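Two-component system response regulator/GGDEF domain protein (Aeromonas salmonicida, PDB 3LUF) probably makes cyclic di-GMP from two GTP molecules as a response-regulator diguanylate cyclase, of which this chain is the part with two receiver domains. Local coordinates at residues 4-12 / 30-41; 184-192 / 213-223. One frame throughout, in Å; residues are numbered along the deposited sequence. Where two conformers were deposited one is given.

How the interactions relate
The two contacts sit in different receiver domains of one chain, on opposite sides of its centre, with their own centres about 43 Å apart and nearest atoms about 25 Å apart. Interaction 1 pairs two parallel strands at one margin of the first domain's sheet, so backbone hydrogen bonds do most of its work, and at its far end acidic side chains reach a magnesium ion. Interaction 2 joins two nearly parallel helices beside the sheet of the second domain, where side chains carry the contact and an arginine reaches a backbone carbonyl. The helix pair is largely buried, partly by the second subunit; the strand pair is only partly buried, its outer strand being the last of its sheet.

Interaction 1. Residues 4-12 / 30-41; sequences KQKILIVED and LEIDAFDTLEGA. With MG (magnesium ion), chain G.
Ile7 N donates to Glu31 O at 2.8 Å and Ile7 O accepts from Asp33 N at 3.0 Å, so one residue of strand 6-10 bonds to both neighbours of its partner Ile32, as parallel pairing requires. Ile9 repeats the pattern with Asp33 O and Phe35 N, and Glu31 N to Gln5 O and Glu11 N to Phe35 O finish the series. The alternate residues Lys6, Leu8 and Val10 turn their backbone polar groups to strand 49-55, which makes 6-10 an inner strand of the receiver-domain sheet.

On one face, Ile7 and Ile32 lie side by side and Ile9 CD1 meets Ile32 CG2 at 3.7 Å; apolar, beta-branched chains suit an extended strand beneath helix 14-27. On the other, Leu8 CD1 touches the edge of the Phe35 ring at CE2, 3.7 Å away. A turn at chi3 (52°) brings Lys6 NZ to a weak 3.4 Å salt bridge with Asp33 OD2; Glu48 is its stronger partner, while Tyr49 OH bonds to that same oxygen.

Beyond the strands, Asp12 OD1, a hard oxygen ligand suited to magnesium, binds it at 2.0 Å, with Asp55 and Thr57 completing the protein ligands. Glu11 OE2 accepts from a magnesium-bound water at 2.6 Å and from Ser13 N, while OE1 pairs with Lys103. The chemistry implies a backbone-fixed strand end that delivers acidic side chains to the metal, Asp12 directly and Glu11 through water.

Interaction 2. Residues 184-192 / 213-223; sequences GISLVRMLR and LSARYLKQGAN. With DMS (dimethyl sulfoxide), chain I.
Ile185 on helix 184-194 fills the gap to helix 213-219, two neighbouring helices of the alternating beta-alpha receiver fold that run almost parallel; the axes of 184-192 and 213-219 come within 9.9 Å. It loses more surface to the contact than any other residue, because each branch finds its own partner. CG1 lies over one face of the Tyr217 ring in a CH-pi contact, 4.0 Å from the ring centroid. CD1 goes further, over the centre of the flat Arg216 guanidinium, 3.4 Å from CZ, and also meets Leu213 CD2. CG2 packs on Gln220 CG, 3.8 Å away. A branched, wholly apolar chain suits such a wedge.

Gln220 comes second in buried surface. Bent at chi2 (-63°), it lays its amide across the aliphatic part of Arg189, with OE1 3.0 Å from CG; the amide and guanidinium planes stand nearly perpendicular. The same OE1 accepts a weak hydrogen bond from His107 of the second subunit.

Tyr217 and Arg192 bury equal areas. The tyrosine ring receives Val188 CG2 at its edge, and its hydroxyl hydrogen-bonds to Ile205 O of strand 201-207. Arg192 sits where the other helix ends in a Schellman motif at Gly221. Glycine suits this place twice: it takes the positive phi of the turn without strain, and with no CB it lets Arg192 CG pack close. Leu200 O and Tyr195 O hold the arginine's NH2 and NH1. Arg192 NE donates to Gly221 O at 2.7 Å, a fairly straight bond of 163° at hydrogen; the oxygen lies in the guanidinium plane, but NE stands 50° out of the carbonyl plane.

Interaction 1. Residues 4-12 / 30-41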
loop_
_atom_site.group_PDB
_atom_site.type_symbol
_atom_site.label_atom_id
_atom_site.label_comp_id
_atom_site.label_asym_id
_atom_site.label_seq_id
_atom_site.Cartn_x
_atom_site.Cartn_y
_atom_site.Cartn_z
ATOM N N LYS B 4 26.956 3.346 1.510
ATOM C CA LYS B 4 27.518 2.620 0.315
ATOM C C LYS B 4 26.655 2.884 -0.905
ATOM O O LYS B 4 25.451 3.024 -0.753
ATOM C CB LYS B 4 27.529 1.125 0.610
ATOM C CG LYS B 4 28.660 0.719 1.526
ATOM C CD LYS B 4 28.176 0.231 2.854
ATOM C CE LYS B 4 27.411 -1.051 2.694
ATOM N NZ LYS B 4 27.716 -1.954 3.824
ATOM N N GLN B 5 27.248 2.954 -2.109
ATOM C CA GLN B 5 26.449 3.271 -3.289
ATOM C C GLN B 5 26.821 2.379 -4.466
ATOM O O GLN B 5 26.671 2.773 -5.609
ATOM C CB GLN B 5 26.614 4.748 -3.647
ATOM C CG GLN B 5 25.652 5.269 -4.714
ATOM C CD GLN B 5 25.877 6.725 -5.031
ATOM O OE1 GLN B 5 25.656 7.168 -6.164
ATOM N NE2 GLN B 5 26.313 7.487 -4.028
ATOM N N LYS B 6 27.361 1.203 -4.169
ATOM C CA LYS B 6 27.749 0.268 -5.232
ATOM C C LYS B 6 27.007 -1.061 -5.071
ATOM O O LYS B 6 26.702 -1.473 -3.945
ATOM C CB LYS B 6 29.265 0.045 -5.206
ATOM C CG LYS B 6 29.803 -0.523 -6.511
ATOM C CD LYS B 6 31.183 0.004 -6.862
ATOM C CE LYS B 6 32.156 -0.158 -5.720
ATOM N NZ LYS B 6 33.515 -0.084 -6.301
ATOM N N ILE B 7 26.669 -1.716 -6.182
ATOM C CA ILE B 7 26.145 -3.097 -6.072
ATOM C C ILE B 7 27.012 -4.065 -6.860
ATOM O O ILE B 7 27.727 -3.660 -7.768
ATOM C CB ILE B 7 24.652 -3.268 -6.490
ATOM C CG1 ILE B 7 24.465 -2.946 -7.969
ATOM C CG2 ILE B 7 23.724 -2.410 -5.586
ATOM C CD1 ILE B 7 23.455 -3.785 -8.639
ATOM N N LEU B 8 26.946 -5.326 -6.461
ATOM C CA LEU B 8 27.720 -6.400 -7.084
ATOM C C LEU B 8 26.705 -7.334 -7.755
ATOM O O LEU B 8 25.707 -7.728 -7.151
ATOM C CB LEU B 8 28.474 -7.171 -5.984
ATOM C CG LEU B 8 29.223 -8.428 -6.513
ATOM C CD1 LEU B 8 30.300 -7.961 -7.461
ATOM C CD2 LEU B 8 29.814 -9.256 -5.355
ATOM N N ILE B 9 27.013 -7.719 -8.984
ATOM C CA ILE B 9 26.208 -8.697 -9.726
ATOM C C ILE B 9 27.139 -9.831 -10.098
ATOM O O ILE B 9 28.197 -9.584 -10.680
ATOM C CB ILE B 9 25.584 -8.064 -11.013
ATOM C CG1 ILE B 9 24.649 -6.909 -10.637
ATOM C CG2 ILE B 9 24.757 -9.125 -11.790
ATOM C CD1 ILE B 9 24.140 -6.147 -11.881
ATOM N N VAL B 10 26.777 -11.052 -9.728
ATOM C CA VAL B 10 27.552 -12.220 -10.191
ATOM C C VAL B 10 26.570 -13.154 -10.889
ATOM O O VAL B 10 25.711 -13.773 -10.250
ATOM C CB VAL B 10 28.263 -12.942 -9.015
ATOM C CG1 VAL B 10 29.243 -13.972 -9.563
ATOM C CG2 VAL B 10 28.975 -11.928 -8.080
ATOM N N GLU B 11 26.682 -13.202 -12.211
ATOM C CA GLU B 11 25.707 -13.881 -13.060
ATOM C C GLU B 11 26.377 -14.235 -14.389
ATOM O O GLU B 11 26.901 -13.365 -15.083
ATOM C CB GLU B 11 24.517 -12.922 -13.323
ATOM C CG GLU B 11 23.562 -13.397 -14.455
ATOM C CD GLU B 11 22.904 -14.752 -14.166
ATOM O OE1 GLU B 11 22.038 -14.810 -13.287
ATOM O OE2 GLU B 11 23.193 -15.735 -14.900
ATOM N N ASP B 12 26.402 -15.527 -14.731
ATOM C CA ASP B 12 27.095 -15.921 -15.946
ATOM C C ASP B 12 26.252 -15.820 -17.215
ATOM O O ASP B 12 26.808 -15.890 -18.295
ATOM C CB ASP B 12 27.727 -17.335 -15.834
ATOM C CG ASP B 12 26.693 -18.433 -15.571
ATOM O OD1 ASP B 12 25.709 -18.174 -14.857
ATOM O OD2 ASP B 12 26.872 -19.596 -16.038
ATOM N N LEU B 30 23.034 3.714 -8.533
ATOM C CA LEU B 30 24.079 2.799 -8.057
ATOM C C LEU B 30 25.210 2.545 -9.064
ATOM O O LEU B 30 24.951 2.350 -10.253
ATOM C CB LEU B 30 23.444 1.455 -7.675
ATOM C CG LEU B 30 22.455 1.532 -6.511
ATOM C CD1 LEU B 30 21.649 0.231 -6.443
ATOM C CD2 LEU B 30 23.190 1.779 -5.251
ATOM N N GLU B 31 26.457 2.537 -8.582
ATOM C CA GLU B 31 27.596 2.040 -9.372
ATOM C C GLU B 31 27.552 0.520 -9.357
ATOM O O GLU B 31 27.231 -0.079 -8.331
ATOM C CB GLU B 31 28.935 2.475 -8.784
ATOM C CG GLU B 31 29.667 3.578 -9.552
ATOM C CD GLU B 31 29.654 4.889 -8.798
ATOM O OE1 GLU B 31 28.630 5.181 -8.142
ATOM O OE2 GLU B 31 30.673 5.611 -8.834
ATOM N N ILE B 32 27.879 -0.098 -10.487
ATOM C CA ILE B 32 27.713 -1.527 -10.646
ATOM C C ILE B 32 29.036 -2.171 -10.963
ATOM O O ILE B 32 29.714 -1.727 -11.884
ATOM C CB ILE B 32 26.742 -1.866 -11.825
ATOM C CG1 ILE B 32 25.376 -1.199 -11.620
ATOM C CG2 ILE B 32 26.565 -3.376 -11.937
ATOM C CD1 ILE B 32 24.496 -1.232 -12.900
ATOM N N ASP B 33 29.381 -3.219 -10.214
ATOM C CA ASP B 33 30.436 -4.152 -10.613
ATOM C C ASP B 33 29.772 -5.487 -10.935
ATOM O O ASP B 33 29.127 -6.088 -10.063
ATOM C CB ASP B 33 31.435 -4.350 -9.474
ATOM C CG ASP B 33 32.314 -3.124 -9.237
ATOM O OD1 ASP B 33 32.602 -2.383 -10.198
ATOM O OD2 ASP B 33 32.733 -2.919 -8.081
ATOM N N ALA B 34 29.977 -5.975 -12.162
ATOM C CA ALA B 34 29.318 -7.209 -12.591
ATOM C C ALA B 34 30.310 -8.215 -13.171
ATOM O O ALA B 34 31.118 -7.862 -14.039
ATOM C CB ALA B 34 28.229 -6.905 -13.645
ATOM N N PHE B 35 30.199 -9.460 -12.718
ATOM C CA PHE B 35 31.124 -10.513 -13.133
ATOM C C PHE B 35 30.384 -11.758 -13.523
ATOM O O PHE B 35 29.255 -11.990 -13.071
ATOM C CB PHE B 35 32.111 -10.834 -11.999
ATOM C CG PHE B 35 32.828 -9.644 -11.508
ATOM C CD1 PHE B 35 33.896 -9.122 -12.250
ATOM C CD2 PHE B 35 32.406 -8.989 -10.329
ATOM C CE1 PHE B 35 34.543 -7.967 -11.824
ATOM C CE2 PHE B 35 33.048 -7.845 -9.888
ATOM C CZ PHE B 35 34.117 -7.324 -10.637
ATOM N N ASP B 36 31.005 -12.545 -14.400
ATOM C CA ASP B 36 30.408 -13.816 -14.797
ATOM C C ASP B 36 30.856 -15.034 -13.987
ATOM O O ASP B 36 30.402 -16.127 -14.264
ATOM C CB ASP B 36 30.598 -14.079 -16.317
ATOM C CG ASP B 36 32.064 -14.194 -16.741
ATOM O OD1 ASP B 36 32.988 -14.108 -15.901
ATOM O OD2 ASP B 36 32.284 -14.391 -17.959
ATOM N N THR B 37 31.741 -14.840 -12.992
ATOM C CA THR B 37 32.166 -15.928 -12.124
ATOM C C THR B 37 32.385 -15.346 -10.734
ATOM O O THR B 37 32.589 -14.128 -10.573
ATOM C CB THR B 37 33.550 -16.516 -12.537
ATOM O OG1 THR B 37 34.522 -15.468 -12.496
ATOM C CG2 THR B 37 33.494 -17.114 -13.936
ATOM N N LEU B 38 32.313 -16.217 -9.748
ATOM C CA LEU B 38 32.593 -15.847 -8.374
ATOM C C LEU B 38 34.040 -15.340 -8.265
ATOM O O LEU B 38 34.287 -14.357 -7.561
ATOM C CB LEU B 38 32.290 -17.019 -7.455
ATOM C CG LEU B 38 32.673 -16.877 -5.969
ATOM C CD1 LEU B 38 31.872 -15.707 -5.370
ATOM C CD2 LEU B 38 32.401 -18.171 -5.241
ATOM N N GLU B 39 34.978 -15.997 -8.961
ATOM C CA GLU B 39 36.378 -15.514 -8.988
ATOM C C GLU B 39 36.542 -14.036 -9.390
ATOM O O GLU B 39 37.387 -13.301 -8.833
ATOM C CB GLU B 39 37.223 -16.407 -9.910
ATOM C CG GLU B 39 38.643 -15.912 -10.116
ATOM C CD GLU B 39 39.523 -16.037 -8.862
ATOM O OE1 GLU B 39 39.162 -16.765 -7.894
ATOM O OE2 GLU B 39 40.597 -15.394 -8.868
ATOM N N GLY B 40 35.754 -13.575 -10.370
ATOM C CA GLY B 40 35.807 -12.178 -10.742
ATOM C C GLY B 40 35.567 -11.222 -9.586
ATOM O O GLY B 40 36.029 -10.085 -9.617
ATOM N N ALA B 41 34.814 -11.679 -8.597
ATOM C CA ALA B 41 34.412 -10.888 -7.426
ATOM C C ALA B 41 35.281 -11.177 -6.190
ATOM O O ALA B 41 34.896 -10.836 -5.048
ATOM C CB ALA B 41 32.951 -11.163 -7.101
HETATM MG MG MG G . 24.206 -19.300 -14.034
HETATM O O HOH W 1 22.632 -18.321 -14.927
HETATM O O HOH W 2 24.450 -20.610 -15.680
#

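Interaction 2. Residues 184-192 / 213-223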
loop_
_atom_site.group_PDB
_atom_site.type_symbol
_atom_site.label_atom_id
_atom_site.label_comp_id
_atom_site.label_asym_id
_atom_site.label_seq_id
_atom_site.Cartn_x
_atom_site.Cartn_y
_atom_site.Cartn_z
ATOM N N GLY B 184 -2.723 0.734 20.464
ATOM C CA GLY B 184 -2.143 1.272 19.227
ATOM C C GLY B 184 -2.922 2.447 18.652
ATOM O O GLY B 184 -2.333 3.392 18.117
ATOM N N ILE B 185 -4.248 2.380 18.683
ATOM C CA ILE B 185 -5.039 3.435 18.066
ATOM C C ILE B 185 -4.911 4.722 18.882
ATOM O O ILE B 185 -4.807 5.818 18.301
ATOM C CB ILE B 185 -6.512 3.003 17.845
ATOM C CG1 ILE B 185 -6.570 1.938 16.764
ATOM C CG2 ILE B 185 -7.343 4.172 17.365
ATOM C CD1 ILE B 185 -7.783 1.054 16.828
ATOM N N SER B 186 -4.867 4.586 20.203
ATOM C CA SER B 186 -4.599 5.716 21.079
ATOM C C SER B 186 -3.244 6.356 20.811
ATOM O O SER B 186 -3.120 7.570 20.805
ATOM C CB SER B 186 -4.652 5.286 22.541
ATOM O OG SER B 186 -5.968 4.993 22.887
ATOM N N LEU B 187 -2.231 5.529 20.586
ATOM C CA LEU B 187 -0.921 6.059 20.245
ATOM C C LEU B 187 -1.011 6.801 18.912
ATOM O O LEU B 187 -0.454 7.876 18.746
ATOM C CB LEU B 187 0.146 4.951 20.175
ATOM C CG LEU B 187 1.542 5.363 19.699
ATOM C CD1 LEU B 187 2.199 6.426 20.603
ATOM C CD2 LEU B 187 2.403 4.091 19.646
ATOM N N VAL B 188 -1.681 6.203 17.940
ATOM C CA VAL B 188 -1.811 6.901 16.653
ATOM C C VAL B 188 -2.526 8.267 16.819
ATOM O O VAL B 188 -2.097 9.270 16.260
ATOM C CB VAL B 188 -2.514 5.995 15.638
ATOM C CG1 VAL B 188 -2.839 6.752 14.407
ATOM C CG2 VAL B 188 -1.576 4.817 15.312
ATOM N N ARG B 189 -3.605 8.300 17.589
ATOM C CA ARG B 189 -4.273 9.586 17.868
ATOM C C ARG B 189 -3.301 10.631 18.465
ATOM O O ARG B 189 -3.307 11.780 18.018
ATOM C CB ARG B 189 -5.501 9.402 18.779
ATOM C CG ARG B 189 -6.628 8.557 18.177
ATOM C CD ARG B 189 -8.005 8.797 18.906
ATOM N NE ARG B 189 -7.875 8.640 20.356
ATOM C CZ ARG B 189 -7.873 7.470 20.996
ATOM N NH1 ARG B 189 -8.020 6.315 20.325
ATOM N NH2 ARG B 189 -7.715 7.455 22.317
HETATM N N MSE B 190 -2.464 10.240 19.441
HETATM C CA MSE B 190 -1.504 11.156 20.027
HETATM C C MSE B 190 -0.522 11.685 18.980
HETATM O O MSE B 190 -0.201 12.886 18.929
HETATM C CB MSE B 190 -0.751 10.470 21.178
HETATM C CG MSE B 190 -1.654 10.283 22.375
HETATM SE SE MSE B 190 -0.576 9.618 23.860
HETATM C CE MSE B 190 0.608 11.080 24.071
ATOM N N LEU B 191 -0.018 10.765 18.149
ATOM C CA LEU B 191 0.970 11.116 17.157
ATOM C C LEU B 191 0.378 12.101 16.157
ATOM O O LEU B 191 1.014 13.083 15.760
ATOM C CB LEU B 191 1.531 9.848 16.437
ATOM C CG LEU B 191 2.387 8.956 17.344
ATOM C CD1 LEU B 191 2.877 7.739 16.541
ATOM C CD2 LEU B 191 3.597 9.712 17.929
ATOM N N ARG B 192 -0.841 11.821 15.726
ATOM C CA ARG B 192 -1.437 12.646 14.670
ATOM C C ARG B 192 -1.881 14.004 15.189
ATOM O O ARG B 192 -2.094 14.913 14.385
ATOM C CB ARG B 192 -2.610 11.930 14.039
ATOM C CG ARG B 192 -2.220 10.918 12.988
ATOM C CD ARG B 192 -1.801 11.564 11.667
ATOM N NE ARG B 192 -1.234 10.518 10.796
ATOM C CZ ARG B 192 0.073 10.275 10.649
ATOM N NH1 ARG B 192 0.962 11.025 11.281
ATOM N NH2 ARG B 192 0.487 9.293 9.854
ATOM N N LEU B 213 -10.311 -3.113 13.112
ATOM C CA LEU B 213 -9.191 -2.320 13.598
ATOM C C LEU B 213 -8.467 -1.551 12.487
ATOM O O LEU B 213 -8.089 -0.384 12.684
ATOM C CB LEU B 213 -8.266 -3.148 14.488
ATOM C CG LEU B 213 -8.845 -3.643 15.833
ATOM C CD1 LEU B 213 -7.957 -4.690 16.494
ATOM C CD2 LEU B 213 -9.164 -2.498 16.830
ATOM N N SER B 214 -8.275 -2.187 11.331
ATOM C CA SER B 214 -7.644 -1.492 10.202
ATOM C C SER B 214 -8.395 -0.216 9.845
ATOM O O SER B 214 -7.791 0.833 9.659
ATOM C CB SER B 214 -7.532 -2.381 8.965
ATOM O OG SER B 214 -6.486 -3.308 9.114
ATOM N N ALA B 215 -9.718 -0.302 9.748
ATOM C CA ALA B 215 -10.525 0.885 9.445
ATOM C C ALA B 215 -10.364 1.967 10.520
ATOM O O ALA B 215 -10.284 3.144 10.207
ATOM C CB ALA B 215 -12.015 0.511 9.288
ATOM N N ARG B 216 -10.313 1.561 11.778
ATOM C CA ARG B 216 -10.180 2.507 12.868
ATOM C C ARG B 216 -8.824 3.217 12.778
ATOM O O ARG B 216 -8.744 4.431 12.920
ATOM C CB ARG B 216 -10.313 1.794 14.215
ATOM C CG ARG B 216 -11.756 1.482 14.639
ATOM C CD ARG B 216 -11.811 0.865 16.063
ATOM N NE ARG B 216 -11.258 1.751 17.095
ATOM C CZ ARG B 216 -10.872 1.352 18.313
ATOM N NH1 ARG B 216 -10.961 0.074 18.660
ATOM N NH2 ARG B 216 -10.384 2.226 19.185
ATOM N N TYR B 217 -7.773 2.445 12.507
ATOM C CA TYR B 217 -6.458 3.028 12.274
ATOM C C TYR B 217 -6.492 4.051 11.148
ATOM O O TYR B 217 -5.977 5.162 11.301
ATOM C CB TYR B 217 -5.456 1.941 11.908
ATOM C CG TYR B 217 -4.679 1.287 13.031
ATOM C CD1 TYR B 217 -3.937 2.036 13.945
ATOM C CD2 TYR B 217 -4.624 -0.114 13.131
ATOM C CE1 TYR B 217 -3.198 1.394 14.942
ATOM C CE2 TYR B 217 -3.865 -0.750 14.106
ATOM C CZ TYR B 217 -3.160 -0.010 14.989
ATOM O OH TYR B 217 -2.407 -0.672 15.936
ATOM N N LEU B 218 -7.060 3.663 10.006
ATOM C CA LEU B 218 -7.128 4.542 8.838
ATOM C C LEU B 218 -7.901 5.848 9.105
ATOM O O LEU B 218 -7.436 6.958 8.733
ATOM C CB LEU B 218 -7.678 3.762 7.624
ATOM C CG LEU B 218 -6.714 2.693 7.087
ATOM C CD1 LEU B 218 -7.459 1.783 6.050
ATOM C CD2 LEU B 218 -5.500 3.366 6.442
ATOM N N LYS B 219 -9.060 5.722 9.758
ATOM C CA LYS B 219 -9.885 6.880 10.091
ATOM C C LYS B 219 -9.198 7.810 11.077
ATOM O O LYS B 219 -9.466 9.024 11.088
ATOM C CB LYS B 219 -11.255 6.448 10.658
ATOM C CG LYS B 219 -12.124 5.676 9.671
ATOM C CD LYS B 219 -12.695 6.547 8.577
ATOM C CE LYS B 219 -13.566 5.698 7.666
ATOM N NZ LYS B 219 -13.499 6.202 6.290
ATOM N N GLN B 220 -8.306 7.242 11.890
ATOM C CA GLN B 220 -7.520 8.030 12.827
ATOM C C GLN B 220 -6.251 8.629 12.244
ATOM O O GLN B 220 -5.508 9.288 12.959
ATOM C CB GLN B 220 -7.168 7.239 14.072
ATOM C CG GLN B 220 -8.364 6.959 14.952
ATOM C CD GLN B 220 -9.013 8.213 15.511
ATOM O OE1 GLN B 220 -8.355 9.240 15.767
ATOM N NE2 GLN B 220 -10.317 8.145 15.685
ATOM N N GLY B 221 -5.978 8.392 10.963
ATOM C CA GLY B 221 -4.833 9.040 10.322
ATOM C C GLY B 221 -3.627 8.153 10.029
ATOM O O GLY B 221 -2.601 8.648 9.508
ATOM N N ALA B 222 -3.722 6.858 10.309
ATOM C CA ALA B 222 -2.649 5.977 9.847
ATOM C C ALA B 222 -2.566 6.031 8.314
ATOM O O ALA B 222 -3.583 6.172 7.621
ATOM C CB ALA B 222 -2.877 4.544 10.310
ATOM N N ASN B 223 -1.351 5.986 7.779
ATOM C CA ASN B 223 -1.167 5.959 6.308
ATOM C C ASN B 223 -1.623 4.654 5.694
ATOM O O ASN B 223 -2.049 4.628 4.539
ATOM C CB ASN B 223 0.317 6.142 5.935
ATOM C CG ASN B 223 0.925 7.435 6.468
ATOM O OD1 ASN B 223 0.950 7.705 7.685
ATOM N ND2 ASN B 223 1.451 8.235 5.544
HETATM S S DMS I . -6.680 2.535 25.931
HETATM O O DMS I . -5.521 3.059 24.660
HETATM C C1 DMS I . -8.390 2.582 25.308
HETATM C C2 DMS I . -6.509 0.745 26.200
#